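Local coordinates for protein FMN-dependent nitronate monooxygenase (PDB 5LSM) that probably detoxifies propionate 3-nitronate by oxidising it with molecular oxygen, using a bound flavin mononucleotide as cofactor, at residues A[26-29]-A[30-34]; A[44-47]-A[48-52]; A[193-197]-A[198-202]; A[202-205]-A[206-210]; A[322-325]-A[326-330]. One frame throughout, in Å; residues are numbered along the deposited sequence.

Contact 1. Residues A[26-29]-A[30-34]; sequences SALA and IAVSE
Ile30 lies against the carbonyl of Ser26 one helical turn back, and its backbone N donates to Ser26 O at 2.7 Å, close to straight at 167°. The same step repeats along helix 26-35. Ala31 N reaches Ala27 O at 3.2 Å, the donor standing 40° above the carbonyl plane. Val32 N meets Leu28 O, and Ser33 N meets Ala29 O, each at 3.0 Å. All four carbonyls of residues 26-29 are thus taken up by amides of the next turn, and Glu34 N continues the series onto Ile30 O. The side chains follow the same spacing. With CG1 beside its own backbone N (chi1 -71°), Ile30 folds back along the turn, which lays its CD1 4.1 Å from Ser26 CB. Leu28 CD1 and Val32 CG2 meet at 4.2 Å on another face. Replacing Ile30 by an alanine would probably leave Ser26 CB without this methyl neighbour and open a gap beside the Ser26 carbonyl. The hydroxyls are satisfied outside the turn: Ser33 OG gives its proton to Pro65 O and accepts from Gly39 N, and Ser26 OG bonds to Glu54 OE1. Leu28 and Val32 face strand 15-17 at Gln17 and helix 336-342 at Ala336 and Thr340, whereas Ser26 turns to Ala57 and Ile58 of helix 48-59; helix 26-35 is a helix of the TIM-barrel fold, following strand 15-17 and leading to strand 39-42.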
loop_
_atom_site.group_PDB
_atom_site.type_symbol
_atom_site.label_atom_id
_atom_site.label_comp_id
_atom_site.label_asym_id
_atom_site.label_seq_id
_atom_site.Cartn_x
_atom_site.Cartn_y
_atom_site.Cartn_z
ATOM N N SER A 26 24.690 10.897 14.323
ATOM C CA SER A 26 25.027 12.280 14.036
ATOM C C SER A 26 25.541 12.537 12.620
ATOM O O SER A 26 25.257 13.600 12.031
ATOM C CB SER A 26 26.066 12.786 15.043
ATOM O OG SER A 26 27.103 11.837 15.263
ATOM N N ALA A 27 26.361 11.631 12.089
ATOM C CA ALA A 27 27.047 11.930 10.816
ATOM C C ALA A 27 26.066 12.070 9.631
ATOM O O ALA A 27 26.264 12.926 8.743
ATOM C CB ALA A 27 28.134 10.905 10.521
ATOM N N LEU A 28 24.972 11.312 9.667
ATOM C CA LEU A 28 23.941 11.417 8.626
ATOM C C LEU A 28 23.046 12.635 8.878
ATOM O O LEU A 28 22.749 13.413 7.960
ATOM C CB LEU A 28 23.104 10.130 8.547
ATOM C CG LEU A 28 22.001 10.144 7.490
ATOM C CD1 LEU A 28 22.604 10.228 6.105
ATOM C CD2 LEU A 28 21.074 8.944 7.617
ATOM N N ALA A 29 22.634 12.818 10.127
ATOM C CA ALA A 29 21.899 14.027 10.499
ATOM C C ALA A 29 22.670 15.313 10.124
ATOM O O ALA A 29 22.130 16.188 9.469
ATOM C CB ALA A 29 21.552 14.006 11.979
ATOM N N ILE A 30 23.949 15.376 10.469
ATOM C CA ILE A 30 24.787 16.528 10.113
ATOM C C ILE A 30 24.760 16.769 8.605
ATOM O O ILE A 30 24.569 17.891 8.146
ATOM C CB ILE A 30 26.263 16.295 10.537
ATOM C CG1 ILE A 30 26.415 16.354 12.069
ATOM C CG2 ILE A 30 27.189 17.314 9.881
ATOM C CD1 ILE A 30 27.654 15.648 12.581
ATOM N N ALA A 31 25.002 15.712 7.838
ATOM C CA ALA A 31 25.199 15.859 6.401
ATOM C C ALA A 31 23.925 16.371 5.728
ATOM O O ALA A 31 23.996 17.214 4.836
ATOM C CB ALA A 31 25.647 14.533 5.773
ATOM N N VAL A 32 22.769 15.887 6.177
ATOM C CA VAL A 32 21.493 16.278 5.573
ATOM C C VAL A 32 21.082 17.700 5.962
ATOM O O VAL A 32 20.552 18.453 5.120
ATOM C CB VAL A 32 20.342 15.286 5.908
ATOM C CG1 VAL A 32 19.038 15.774 5.295
ATOM C CG2 VAL A 32 20.663 13.886 5.398
ATOM N N SER A 33 21.315 18.071 7.223
ATOM C CA SER A 33 21.020 19.437 7.667
ATOM C C SER A 33 21.961 20.450 7.016
ATOM O O SER A 33 21.502 21.490 6.527
ATOM C CB SER A 33 21.064 19.554 9.183
ATOM O OG SER A 33 19.914 18.958 9.773
ATOM N N GLU A 34 23.250 20.107 6.913
ATOM C CA GLU A 34 24.217 20.968 6.216
ATOM C C GLU A 34 23.866 21.130 4.753
ATOM O O GLU A 34 23.978 22.220 4.204
ATOM C CB GLU A 34 25.649 20.437 6.355
ATOM C CG GLU A 34 26.364 20.879 7.633
ATOM C CD GLU A 34 26.715 22.380 7.653
ATOM O OE1 GLU A 34 25.976 23.187 8.287
ATOM O OE2 GLU A 34 27.764 22.750 7.067
#

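Contact 2. Residues A[44-47]-A[48-52]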
loop_
_atom_site.group_PDB
_atom_site.type_symbol
_atom_site.label_atom_id
_atom_site.label_comp_id
_atom_site.label_asym_id
_atom_site.label_seq_id
_atom_site.Cartn_x
_atom_site.Cartn_y
_atom_site.Cartn_z
ATOM N N ALA A 44 15.542 6.419 20.097
ATOM C CA ALA A 44 14.833 5.338 20.788
ATOM C C ALA A 44 15.779 4.360 21.512
ATOM O O ALA A 44 15.421 3.807 22.550
ATOM C CB ALA A 44 13.927 4.586 19.814
ATOM N N MET A 45 16.954 4.109 20.945
ATOM C CA MET A 45 17.880 3.134 21.518
ATOM C C MET A 45 19.074 3.750 22.274
ATOM O O MET A 45 20.011 3.039 22.609
ATOM C CB MET A 45 18.436 2.233 20.418
ATOM C CG MET A 45 17.392 1.497 19.610
ATOM S SD MET A 45 18.161 0.584 18.261
ATOM C CE MET A 45 16.851 -0.587 17.900
ATOM N N LEU A 46 19.044 5.053 22.546
ATOM C CA LEU A 46 20.200 5.738 23.151
ATOM C C LEU A 46 20.066 5.810 24.666
ATOM O O LEU A 46 19.043 6.197 25.175
ATOM C CB LEU A 46 20.337 7.166 22.584
ATOM C CG LEU A 46 21.253 7.371 21.373
ATOM C CD1 LEU A 46 21.321 6.149 20.482
ATOM C CD2 LEU A 46 20.823 8.590 20.560
ATOM N N SER A 47 21.100 5.418 25.388
ATOM C CA SER A 47 21.204 5.791 26.807
ATOM C C SER A 47 21.264 7.314 26.901
ATOM O O SER A 47 21.579 7.991 25.915
ATOM C CB SER A 47 22.483 5.234 27.390
ATOM O OG SER A 47 23.581 5.926 26.815
ATOM N N LEU A 48 21.069 7.839 28.109
ATOM C CA LEU A 48 21.202 9.276 28.352
ATOM C C LEU A 48 22.607 9.798 28.020
ATOM O O LEU A 48 22.760 10.902 27.521
ATOM C CB LEU A 48 20.832 9.611 29.796
ATOM C CG LEU A 48 19.340 9.435 30.114
ATOM C CD1 LEU A 48 19.059 9.501 31.621
ATOM C CD2 LEU A 48 18.514 10.471 29.360
ATOM N N GLU A 49 23.610 8.954 28.200
ATOM C CA GLU A 49 24.986 9.313 27.869
ATOM C C GLU A 49 25.165 9.392 26.348
ATOM O O GLU A 49 25.548 10.436 25.818
ATOM C CB GLU A 49 25.964 8.304 28.486
ATOM C CG GLU A 49 25.715 8.034 29.973
ATOM C CD GLU A 49 24.674 6.934 30.221
ATOM O OE1 GLU A 49 25.030 5.737 30.118
ATOM O OE2 GLU A 49 23.499 7.263 30.505
ATOM N N ALA A 50 24.832 8.301 25.651
ATOM C CA ALA A 50 24.855 8.283 24.193
ATOM C C ALA A 50 24.066 9.469 23.628
ATOM O O ALA A 50 24.536 10.155 22.731
ATOM C CB ALA A 50 24.298 6.966 23.663
ATOM N N LEU A 51 22.895 9.735 24.199
ATOM C CA LEU A 51 22.011 10.807 23.721
ATOM C C LEU A 51 22.722 12.150 23.740
ATOM O O LEU A 51 22.812 12.833 22.712
ATOM C CB LEU A 51 20.725 10.875 24.574
ATOM C CG LEU A 51 19.754 12.039 24.295
ATOM C CD1 LEU A 51 19.255 12.038 22.855
ATOM C CD2 LEU A 51 18.584 12.013 25.270
ATOM N N GLU A 52 23.243 12.513 24.907
ATOM C CA GLU A 52 23.948 13.787 25.091
ATOM C C GLU A 52 25.209 13.894 24.205
ATOM O O GLU A 52 25.504 14.951 23.637
ATOM C CB GLU A 52 24.322 13.947 26.566
ATOM C CG GLU A 52 24.661 15.368 26.977
ATOM C CD GLU A 52 24.644 15.549 28.485
ATOM O OE1 GLU A 52 23.606 15.264 29.126
ATOM O OE2 GLU A 52 25.687 15.944 29.035
#
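Ser47 is the N-cap of helix 48-59, and its side chain and carbonyl both take amides of the first turn. Ser47 OG accepts from Ala50 N at 2.9 Å, with an N-H...O angle of 164°, while Ser47 O receives Leu51 N at 2.8 Å. The hydroxyl is held between its own backbone N and carbonyl carbon (chi1 69°), which turns it over the start of the helix. Alanine at the third helical position has no polar group to return a bond, so this is a one-way cap and not a capping box. An alanine in place of Ser47 would probably leave Ala50 N without its acceptor and weaken the start of the helix. Bent at chi2, Glu49 curls back until its OE1 stands 3.6 Å from Ser47 OG, where its negative charge is likely to suit the amino end of the helix. Just before the cap, Leu46 closes the apolar side: its CG lies 3.8 Å from Ala50 CB, and its CB is 4.2 Å from Leu51 CB. Further on, Leu48 and Leu51 pack on Val120 of helix 115-124. Residues 44-47 bridge strand 39-42 and the helix, with the Leu46 side chain about 9 Å from the flavin. A leucine before the cap meeting a leucine in the first turn across a capping serine is the hydrophobic staple typical of helix starts.

Contact 3. Residues A[193-197]-A[198-202]; sequences EQLGT and FSLLP
Gly196 O is gripped by two amides at the start of helix 197-207. Leu200 N approaches at 2.9 Å and nearly straight (166°), whereas Ser199 N, at 3.0 Å, comes in from above the carbonyl plane with a more bent angle of 139°. Thr197 O follows as acceptor for Leu201 N at 3.1 Å. The next residue, Pro202, has no N-H to give to the turn before, and the helix kinks here; its CD lies 4.0 Å from Thr197 O, which Leu201 N already occupies. Glycine at the N-cap offers no side chain to cap the turn, and the apolar seal comes from the residue before it: Leu195 CB touches Leu200 CB at 4.0 Å, forming a hydrophobic staple across the cap. Leu195 holds its CG opposite the carbonyl carbon (chi1 -54°), which carries CD1 along the first turn, 3.9 Å from Leu200 N and 4.1 Å from Ser199 CB.

A second shell fixes the cap. Thr197 N donates to Glu178 OE1 and Thr197 OG1 to Gly216 O, next to the FMN-binding Gly217, and across the dimer interface Gln194 O accepts from Gln326 NE2 of the second subunit. Phe198 and Ser199 also face that subunit, packing on its Gly217 and Glu178. On the inner side, Leu201 lies on Val212 and Ala214 of strand 212-215, the strand that follows this helix in the chain.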
loop_
_atom_site.group_PDB
_atom_site.type_symbol
_atom_site.label_atom_id
_atom_site.label_comp_id
_atom_site.label_asym_id
_atom_site.label_seq_id
_atom_site.Cartn_x
_atom_site.Cartn_y
_atom_site.Cartn_z
ATOM N N GLU A 193 -6.805 -1.258 8.649
ATOM C CA GLU A 193 -7.196 0.152 8.674
ATOM C C GLU A 193 -6.169 1.061 7.993
ATOM O O GLU A 193 -6.493 2.183 7.580
ATOM C CB GLU A 193 -7.464 0.606 10.104
ATOM C CG GLU A 193 -8.597 -0.177 10.725
ATOM C CD GLU A 193 -9.448 0.632 11.665
ATOM O OE1 GLU A 193 -8.882 1.368 12.507
ATOM O OE2 GLU A 193 -10.684 0.465 11.611
ATOM N N GLN A 194 -4.965 0.539 7.799
ATOM C CA GLN A 194 -3.868 1.320 7.259
ATOM C C GLN A 194 -3.839 1.285 5.733
ATOM O O GLN A 194 -4.388 0.381 5.106
ATOM C CB GLN A 194 -2.550 0.830 7.835
ATOM C CG GLN A 194 -2.444 1.083 9.333
ATOM C CD GLN A 194 -1.088 0.708 9.894
ATOM O OE1 GLN A 194 -0.070 0.748 9.194
ATOM N NE2 GLN A 194 -1.067 0.320 11.158
ATOM N N LEU A 195 -3.246 2.324 5.149
ATOM C CA LEU A 195 -3.364 2.601 3.734
ATOM C C LEU A 195 -1.990 2.743 3.125
ATOM O O LEU A 195 -1.024 3.120 3.805
ATOM C CB LEU A 195 -4.109 3.919 3.508
ATOM C CG LEU A 195 -5.489 4.205 4.105
ATOM C CD1 LEU A 195 -6.132 5.352 3.328
ATOM C CD2 LEU A 195 -6.384 2.989 4.065
ATOM N N GLY A 196 -1.934 2.604 1.811
ATOM C CA GLY A 196 -0.734 2.971 1.076
ATOM C C GLY A 196 -0.575 4.466 0.916
ATOM O O GLY A 196 -1.552 5.226 0.972
ATOM N N THR A 197 0.655 4.888 0.652
ATOM C CA THR A 197 0.961 6.312 0.532
ATOM C C THR A 197 -0.001 7.050 -0.397
ATOM O O THR A 197 -0.453 8.153 -0.079
ATOM C CB THR A 197 2.406 6.533 0.071
ATOM O OG1 THR A 197 3.282 6.343 1.183
ATOM C CG2 THR A 197 2.596 7.962 -0.490
ATOM N N PHE A 198 -0.328 6.422 -1.519
ATOM C CA PHE A 198 -1.057 7.073 -2.594
ATOM C C PHE A 198 -2.447 7.485 -2.152
ATOM O O PHE A 198 -3.015 8.434 -2.681
ATOM C CB PHE A 198 -1.176 6.135 -3.798
ATOM C CG PHE A 198 -1.342 6.844 -5.091
ATOM C CD1 PHE A 198 -0.276 7.544 -5.654
ATOM C CD2 PHE A 198 -2.546 6.804 -5.768
ATOM C CE1 PHE A 198 -0.429 8.209 -6.851
ATOM C CE2 PHE A 198 -2.693 7.451 -6.976
ATOM C CZ PHE A 198 -1.643 8.168 -7.508
ATOM N N SER A 199 -3.009 6.718 -1.224
ATOM C CA SER A 199 -4.331 6.996 -0.688
ATOM C C SER A 199 -4.322 7.695 0.677
ATOM O O SER A 199 -5.229 8.448 0.973
ATOM C CB SER A 199 -5.119 5.694 -0.619
ATOM O OG SER A 199 -5.412 5.257 -1.933
ATOM N N LEU A 200 -3.330 7.399 1.523
ATOM C CA LEU A 200 -3.233 8.012 2.860
ATOM C C LEU A 200 -2.979 9.517 2.774
ATOM O O LEU A 200 -3.659 10.325 3.442
ATOM C CB LEU A 200 -2.098 7.370 3.655
ATOM C CG LEU A 200 -1.951 7.854 5.103
ATOM C CD1 LEU A 200 -3.226 7.561 5.893
ATOM C CD2 LEU A 200 -0.737 7.203 5.761
ATOM N N LEU A 201 -2.008 9.881 1.942
ATOM C CA LEU A 201 -1.556 11.258 1.822
ATOM C C LEU A 201 -2.682 12.245 1.491
ATOM O O LEU A 201 -2.935 13.161 2.281
ATOM C CB LEU A 201 -0.436 11.358 0.794
ATOM C CG LEU A 201 0.267 12.702 0.705
ATOM C CD1 LEU A 201 0.904 13.026 2.050
ATOM C CD2 LEU A 201 1.330 12.666 -0.401
ATOM N N PRO A 202 -3.381 12.057 0.341
ATOM C CA PRO A 202 -4.418 13.043 -0.015
ATOM C C PRO A 202 -5.607 13.034 0.935
ATOM O O PRO A 202 -6.233 14.092 1.148
ATOM C CB PRO A 202 -4.847 12.636 -1.421
ATOM C CG PRO A 202 -4.381 11.235 -1.595
ATOM C CD PRO A 202 -3.167 11.074 -0.737
#

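Contact 4. Residues A[202-205]-A[206-210]; sequences PQII and AAVEI
Pro202 opens the last turns of helix 197-207 by offering its O to Ala206 N at 3.0 Å. Gln203 O makes only a weak bond to Ala207 N, at 3.3 Å. The Gln203 side chain bonds back along the helix: NE2 donates to Ser199 O, and also to Gln326 O of the second subunit. Ile204 O then draws two donors: Ala207 N at 3.1 Å, standing 67° above the carbonyl plane, and Val208 N in a weak bond at 3.2 Å. The first is a 3-10 bond, common in the last turn of a helix. The Ile204 side chain meets Val208 methyl to methyl, CG2 against CG2 at 4.3 Å. With Val208 CG1 anti to the carbonyl carbon (chi1 -53°), CG2 falls between the backbone N and carbonyl carbon and lies 3.4 Å from Ile204 O. Ile204 reaches inward to Ala161 of helix 158-166 and Ala174 of strand 171-175. Past Ala207 the chain leaves the helix for strand 212-215, whose Val212 Ile205 touches. Backbone bonding thus slackens as the helix runs out; its end is probably held as well by Val208 packing on Ile172 of strand 171-175 and by Glu209 N bonding to Glu165 OE2.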
loop_
_atom_site.group_PDB
_atom_site.type_symbol
_atom_site.label_atom_id
_atom_site.label_comp_id
_atom_site.label_asym_id
_atom_site.label_seq_id
_atom_site.Cartn_x
_atom_site.Cartn_y
_atom_site.Cartn_z
ATOM N N PRO A 202 -3.381 12.057 0.341
ATOM C CA PRO A 202 -4.418 13.043 -0.015
ATOM C C PRO A 202 -5.607 13.034 0.935
ATOM O O PRO A 202 -6.233 14.092 1.148
ATOM C CB PRO A 202 -4.847 12.636 -1.421
ATOM C CG PRO A 202 -4.381 11.235 -1.595
ATOM C CD PRO A 202 -3.167 11.074 -0.737
ATOM N N GLN A 203 -5.881 11.889 1.567
ATOM C CA GLN A 203 -6.968 11.837 2.521
ATOM C C GLN A 203 -6.613 12.485 3.851
ATOM O O GLN A 203 -7.423 13.216 4.397
ATOM C CB GLN A 203 -7.494 10.422 2.687
ATOM C CG GLN A 203 -8.312 9.982 1.469
ATOM C CD GLN A 203 -8.773 8.539 1.553
ATOM O OE1 GLN A 203 -9.925 8.257 1.905
ATOM N NE2 GLN A 203 -7.877 7.619 1.232
ATOM N N ILE A 204 -5.370 12.342 4.307
ATOM C CA ILE A 204 -4.934 13.112 5.466
ATOM C C ILE A 204 -4.916 14.618 5.198
ATOM O O ILE A 204 -5.338 15.391 6.046
ATOM C CB ILE A 204 -3.573 12.643 6.041
ATOM C CG1 ILE A 204 -3.749 11.352 6.844
ATOM C CG2 ILE A 204 -3.007 13.696 6.989
ATOM C CD1 ILE A 204 -2.447 10.731 7.326
ATOM N N ILE A 205 -4.410 15.038 4.046
ATOM C CA ILE A 205 -4.334 16.471 3.722
ATOM C C ILE A 205 -5.739 17.078 3.664
ATOM O O ILE A 205 -5.942 18.198 4.107
ATOM C CB ILE A 205 -3.596 16.723 2.379
ATOM C CG1 ILE A 205 -2.087 16.577 2.557
ATOM C CG2 ILE A 205 -3.911 18.107 1.810
ATOM C CD1 ILE A 205 -1.369 16.264 1.261
ATOM N N ALA A 206 -6.710 16.320 3.150
ATOM C CA ALA A 206 -8.105 16.782 3.072
ATOM C C ALA A 206 -8.706 17.013 4.446
ATOM O O ALA A 206 -9.594 17.840 4.618
ATOM C CB ALA A 206 -8.961 15.784 2.294
ATOM N N ALA A 207 -8.232 16.266 5.425
ATOM C CA ALA A 207 -8.861 16.238 6.732
ATOM C C ALA A 207 -8.262 17.255 7.716
ATOM O O ALA A 207 -8.877 17.560 8.716
ATOM C CB ALA A 207 -8.756 14.827 7.308
ATOM N N VAL A 208 -7.010 17.650 7.519
ATOM C CA VAL A 208 -6.325 18.504 8.495
ATOM C C VAL A 208 -5.954 19.837 7.876
ATOM O O VAL A 208 -5.929 19.983 6.664
ATOM C CB VAL A 208 -5.049 17.848 9.096
ATOM C CG1 VAL A 208 -5.362 16.483 9.667
ATOM C CG2 VAL A 208 -3.923 17.752 8.076
ATOM N N GLU A 209 -5.692 20.814 8.728
ATOM C CA GLU A 209 -5.292 22.126 8.272
ATOM C C GLU A 209 -3.786 22.289 8.350
ATOM O O GLU A 209 -3.222 23.050 7.590
ATOM C CB GLU A 209 -5.980 23.202 9.103
ATOM C CG GLU A 209 -7.478 23.304 8.862
ATOM C CD GLU A 209 -8.210 23.903 10.051
ATOM O OE1 GLU A 209 -9.176 23.277 10.541
ATOM O OE2 GLU A 209 -7.789 24.981 10.526
ATOM N N ILE A 210 -3.137 21.546 9.244
ATOM C CA ILE A 210 -1.686 21.629 9.404
ATOM C C ILE A 210 -0.893 20.927 8.296
ATOM O O ILE A 210 -1.471 20.252 7.450
ATOM C CB ILE A 210 -1.221 21.126 10.780
ATOM C CG1 ILE A 210 -1.609 19.651 10.999
ATOM C CG2 ILE A 210 -1.783 22.032 11.866
ATOM C CD1 ILE A 210 -1.260 19.126 12.382
#

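Contact 5. Residues A[322-325]-A[326-330]; sequences LWCG and QNASG. With FMN (flavin mononucleotide), chain I.
Asn327 OD1 is gripped twice by Ser329: its hydroxyl OG donates at 2.7 Å, and its backbone N at 3.1 Å with an angle of 153°. The second bond closes an Asx turn, and both donors sit a little off the plane of the amide. In Asn327, chi1 of -163° carries the amide away from the backbone N, and chi2 of -19° brings OD1 round to the serine. Across the bend the contact is apolar: Cys324 SG rests 4.0 Å from Ala328 CB, and no polar bond joins residues 322-325 to 326-330. At the other end of the loop Trp323 meets the flavin. Its CB lies 3.3 Å from FMN C7M, and the methyl sits at the edge of the indole, in its plane, with Trp323 CD1 4.0 Å from C7M. The ring thus borders the dimethylbenzene end of the flavin and does not stack on it. Gly325 passes beside the phosphate, where a side-chain CB would come within 2.7 Å of FMN O2P. Its amide N is held by Thr239 OG1, a hydroxyl that also bonds to the FMN, and Gln326 pairs by backbone with Glu178 and packs on Leu195 of the second subunit. One short loop therefore serves both ends of the cofactor, meeting the ring methyl with carbon and leaving room at the phosphate with a bare glycine backbone.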
loop_
_atom_site.group_PDB
_atom_site.type_symbol
_atom_site.label_atom_id
_atom_site.label_comp_id
_atom_site.label_asym_id
_atom_site.label_seq_id
_atom_site.Cartn_x
_atom_site.Cartn_y
_atom_site.Cartn_z
ATOM N N LEU A 322 15.708 -6.503 8.861
ATOM C CA LEU A 322 16.252 -5.860 7.692
ATOM C C LEU A 322 15.264 -4.793 7.241
ATOM O O LEU A 322 14.587 -4.939 6.238
ATOM C CB LEU A 322 16.450 -6.899 6.594
ATOM C CG LEU A 322 17.442 -8.033 6.850
ATOM C CD1 LEU A 322 17.261 -9.108 5.792
ATOM C CD2 LEU A 322 18.861 -7.491 6.806
ATOM N N TRP A 323 15.128 -3.752 8.036
ATOM C CA TRP A 323 14.125 -2.752 7.786
ATOM C C TRP A 323 14.351 -2.078 6.418
ATOM O O TRP A 323 15.476 -1.742 6.076
ATOM C CB TRP A 323 14.168 -1.709 8.892
ATOM C CG TRP A 323 13.682 -2.147 10.268
ATOM C CD1 TRP A 323 13.813 -1.430 11.402
ATOM C CD2 TRP A 323 12.984 -3.360 10.645
ATOM N NE1 TRP A 323 13.238 -2.088 12.467
ATOM C CE2 TRP A 323 12.762 -3.293 12.041
ATOM C CE3 TRP A 323 12.588 -4.512 9.962
ATOM C CZ2 TRP A 323 12.117 -4.307 12.756
ATOM C CZ3 TRP A 323 11.934 -5.522 10.674
ATOM C CH2 TRP A 323 11.693 -5.402 12.053
ATOM N N CYS A 324 13.274 -1.926 5.638
ATOM C CA CYS A 324 13.344 -1.552 4.212
ATOM C C CYS A 324 11.915 -1.382 3.693
ATOM O O CYS A 324 11.030 -2.132 4.063
ATOM C CB CYS A 324 14.080 -2.615 3.372
ATOM S SG CYS A 324 14.184 -2.272 1.579
ATOM N N GLY A 325 11.686 -0.330 2.920
ATOM C CA GLY A 325 10.375 -0.060 2.357
ATOM C C GLY A 325 10.166 -0.840 1.083
ATOM O O GLY A 325 10.989 -1.643 0.708
ATOM N N GLN A 326 9.068 -0.581 0.405
ATOM C CA GLN A 326 8.699 -1.372 -0.753
ATOM C C GLN A 326 9.344 -0.886 -2.032
ATOM O O GLN A 326 9.084 -1.439 -3.106
ATOM C CB GLN A 326 7.189 -1.378 -0.936
ATOM C CG GLN A 326 6.451 -2.260 0.044
ATOM C CD GLN A 326 4.982 -2.417 -0.330
ATOM O OE1 GLN A 326 4.316 -1.455 -0.736
ATOM N NE2 GLN A 326 4.478 -3.630 -0.208
ATOM N N ASN A 327 10.193 0.122 -1.931
ATOM C CA ASN A 327 10.969 0.588 -3.082
ATOM C C ASN A 327 12.413 0.775 -2.661
ATOM O O ASN A 327 12.755 1.775 -2.036
ATOM C CB ASN A 327 10.394 1.910 -3.629
ATOM C CG ASN A 327 10.874 2.225 -5.035
ATOM O OD1 ASN A 327 11.870 1.690 -5.499
ATOM N ND2 ASN A 327 10.146 3.082 -5.724
ATOM N N ALA A 328 13.229 -0.243 -2.911
ATOM C CA ALA A 328 14.643 -0.181 -2.615
ATOM C C ALA A 328 15.455 0.426 -3.761
ATOM O O ALA A 328 16.653 0.587 -3.642
ATOM C CB ALA A 328 15.160 -1.572 -2.286
ATOM N N SER A 329 14.810 0.797 -4.858
ATOM C CA SER A 329 15.545 1.148 -6.071
ATOM C C SER A 329 16.297 2.491 -5.978
ATOM O O SER A 329 17.002 2.864 -6.913
ATOM C CB SER A 329 14.592 1.191 -7.263
ATOM O OG SER A 329 13.802 2.372 -7.225
ATOM N N GLY A 330 16.089 3.250 -4.905
ATOM C CA GLY A 330 16.682 4.591 -4.788
ATOM C C GLY A 330 17.961 4.654 -3.962
ATOM O O GLY A 330 18.593 5.720 -3.857
HETATM N N1 FMN I . 10.716 6.071 12.456
HETATM C C2 FMN I . 10.833 6.573 13.719
HETATM O O2 FMN I . 9.968 7.381 14.142
HETATM N N3 FMN I . 11.836 6.215 14.547
HETATM C C4 FMN I . 12.788 5.348 14.169
HETATM O O4 FMN I . 13.707 5.009 14.935
HETATM C C4A FMN I . 12.711 4.761 12.817
HETATM N N5 FMN I . 13.651 3.917 12.387
HETATM C C5A FMN I . 13.636 3.429 11.135
HETATM C C6 FMN I . 14.669 2.575 10.758
HETATM C C7 FMN I . 14.717 2.052 9.482
HETATM C C7M FMN I . 15.842 1.111 9.137
HETATM C C8 FMN I . 13.646 2.404 8.506
HETATM C C8M FMN I . 13.692 1.819 7.112
HETATM C C9 FMN I . 12.600 3.260 8.882
HETATM C C9A FMN I . 12.547 3.796 10.180
HETATM N N10 FMN I . 11.539 4.710 10.621
HETATM C C10 FMN I . 11.603 5.187 11.948
HETATM C "C1'" FMN I . 10.403 5.113 9.772
HETATM C "C2'" FMN I . 10.739 6.329 8.925
HETATM O "O2'" FMN I . 10.613 7.511 9.736
HETATM C "C3'" FMN I . 9.809 6.429 7.708
HETATM O "O3'" FMN I . 8.452 6.232 8.121
HETATM C "C4'" FMN I . 10.096 5.399 6.614
HETATM O "O4'" FMN I . 11.490 5.108 6.458
HETATM C "C5'" FMN I . 9.514 5.921 5.310
HETATM O "O5'" FMN I . 9.572 4.937 4.280
HETATM P P FMN I . 10.868 4.673 3.364
HETATM O O1P FMN I . 11.571 5.998 3.171
HETATM O O2P FMN I . 10.266 4.112 2.101
HETATM O O3P FMN I . 11.632 3.698 4.186
#

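How the contacts relate
Contacts 1, 3 and 5 are buried, contact 4 is partly so, and contact 2 lies at the surface. Contacts 3 and 4 share Pro202 and helix 197-207, one at its start and the other at its end, touching where Leu195 meets Gln203. Contacts 2 and 3 are two helix starts on opposite sides of the chain's centre: the first is capped by a serine hydroxyl, the second has glycine at the N-cap, with Glu178 taking the Thr197 amide, yet each has a leucine staple. Contact 1 is regular helical bonding along almost all of helix 26-35. Contact 5, a loop, alone touches FMN. Contacts 3, 4 and 5 reach the second subunit; 1 and 2 do not.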